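Local coordinates for putative cytoplasmic protein (Salmonella typhimurium, PDB 2GK3) that is of unknown function but belongs to a putative glutamine amidotransferase-like family and forms a hexamer through a novel hexamerization motif, at residues T243-W246 / V247-Q251. Numbering follows the deposited sequence.
Sequences TDLW and VNTLQ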
loop_
_atom_site.group_PDB
_atom_site.type_symbol
_atom_site.label_atom_id
_atom_site.label_comp_id
_atom_site.label_asym_id
_atom_site.label_seq_id
_atom_site.Cartn_x
_atom_site.Cartn_y
_atom_site.Cartn_z
ATOM N N THR E 243 -23.719 12.630 27.428
ATOM C CA THR E 243 -24.941 12.044 26.883
ATOM C C THR E 243 -25.938 13.121 26.565
ATOM O O THR E 243 -26.499 13.136 25.467
ATOM C CB THR E 243 -25.598 10.997 27.850
ATOM O OG1 THR E 243 -24.735 9.862 27.989
ATOM C CG2 THR E 243 -26.943 10.528 27.317
ATOM N N ASP E 244 -26.160 14.016 27.527
ATOM C CA ASP E 244 -27.142 15.096 27.381
ATOM C C ASP E 244 -26.789 16.027 26.239
ATOM O O ASP E 244 -27.677 16.519 25.562
ATOM C CB ASP E 244 -27.281 15.911 28.676
ATOM C CG ASP E 244 -27.877 15.105 29.823
ATOM O OD1 ASP E 244 -28.458 14.011 29.580
ATOM O OD2 ASP E 244 -27.764 15.581 30.975
ATOM N N LEU E 245 -25.492 16.267 26.046
ATOM C CA LEU E 245 -25.013 17.109 24.948
ATOM C C LEU E 245 -25.540 16.575 23.625
ATOM O O LEU E 245 -26.269 17.263 22.928
ATOM C CB LEU E 245 -23.477 17.179 24.924
ATOM C CG LEU E 245 -22.775 17.830 23.718
ATOM C CD1 LEU E 245 -23.215 19.291 23.455
ATOM C CD2 LEU E 245 -21.265 17.766 23.887
ATOM N N TRP E 246 -25.201 15.329 23.320
ATOM C CA TRP E 246 -25.540 14.728 22.040
ATOM C C TRP E 246 -27.031 14.507 21.909
ATOM O O TRP E 246 -27.601 14.736 20.844
ATOM C CB TRP E 246 -24.767 13.424 21.851
ATOM C CG TRP E 246 -23.297 13.648 21.835
ATOM C CD1 TRP E 246 -22.394 13.267 22.790
ATOM C CD2 TRP E 246 -22.553 14.358 20.834
ATOM N NE1 TRP E 246 -21.122 13.679 22.435
ATOM C CE2 TRP E 246 -21.192 14.352 21.239
ATOM C CE3 TRP E 246 -22.902 14.994 19.629
ATOM C CZ2 TRP E 246 -20.172 14.951 20.473
ATOM C CZ3 TRP E 246 -21.891 15.590 18.867
ATOM C CH2 TRP E 246 -20.541 15.560 19.301
ATOM N N VAL E 247 -27.656 14.078 23.007
ATOM C CA VAL E 247 -29.096 13.824 23.044
ATOM C C VAL E 247 -29.866 15.133 22.866
ATOM O O VAL E 247 -30.758 15.211 22.014
ATOM C CB VAL E 247 -29.521 13.009 24.333
ATOM C CG1 VAL E 247 -30.999 13.161 24.648
ATOM C CG2 VAL E 247 -29.218 11.534 24.133
ATOM N N ASN E 248 -29.510 16.152 23.655
ATOM C CA ASN E 248 -30.122 17.482 23.523
ATOM C C ASN E 248 -29.949 18.075 22.136
ATOM O O ASN E 248 -30.884 18.674 21.618
ATOM C CB ASN E 248 -29.587 18.499 24.549
ATOM C CG ASN E 248 -29.883 18.119 25.985
ATOM O OD1 ASN E 248 -30.713 17.241 26.272
ATOM N ND2 ASN E 248 -29.199 18.795 26.912
ATOM N N THR E 249 -28.768 17.917 21.527
ATOM C CA THR E 249 -28.576 18.534 20.206
ATOM C C THR E 249 -29.361 17.785 19.133
ATOM O O THR E 249 -29.945 18.398 18.218
ATOM C CB THR E 249 -27.084 18.816 19.796
ATOM O OG1 THR E 249 -26.679 17.943 18.751
ATOM C CG2 THR E 249 -26.122 18.716 20.929
ATOM N N LEU E 250 -29.412 16.459 19.262
ATOM C CA LEU E 250 -30.274 15.655 18.376
ATOM C C LEU E 250 -31.724 16.114 18.466
ATOM O O LEU E 250 -32.370 16.358 17.455
ATOM C CB LEU E 250 -30.155 14.169 18.718
ATOM C CG LEU E 250 -28.853 13.577 18.210
ATOM C CD1 LEU E 250 -28.784 12.079 18.475
ATOM C CD2 LEU E 250 -28.701 13.904 16.710
ATOM N N GLN E 251 -32.187 16.285 19.700
ATOM C CA GLN E 251 -33.555 16.674 20.018
ATOM C C GLN E 251 -33.857 18.119 19.577
ATOM O O GLN E 251 -34.966 18.432 19.119
ATOM C CB GLN E 251 -33.766 16.524 21.527
ATOM C CG GLN E 251 -35.094 15.907 21.922
ATOM C CD GLN E 251 -34.959 14.486 22.419
ATOM O OE1 GLN E 251 -34.018 14.161 23.154
ATOM N NE2 GLN E 251 -35.914 13.631 22.049
#
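Two successive turns of the alpha-helix 242-253 meet here, with Thr243 and Val247, Asp244 and Asn248, Leu245 and Thr249, and Trp246 and Leu250 as i to i+4 pairs. Val247 N donates to Thr243 O at 2.9 Å, and Leu250 N to Trp246 O at 3.0 Å. Asn248 N and Thr249 N bond to Asp244 O and Leu245 O in the same pattern, but the positions of these two oxygens are less certain.

The side chains of Thr243 and Val247 run alongside each other in the same direction. A chi1 of -66° puts Thr243 OG1 beside the backbone N and turns CG2 away from it, to meet Val247 CG2 at 4.0 Å. Asp244 CB is 3.9 Å from Asn248 ND2. That amide nitrogen is hydrogen-bonded to Val176 O, tying the helix to a neighbouring loop.

This is the last helix of the chain, in what is probably a class I glutamine amidotransferase-like fold. Leu250 CG lies 3.1 Å from Trp246 O. Thr249 OG1 is buried without a polar partner in the model. Leu245 CD2 lies over the rim of one indole face. The indole also meets Phe223 and Tyr242 edge-to-face and touches Leu122 and Ile124, while Leu250 reaches Val80 and Val82 and Val247 packs on Leu49 of helix 43-51.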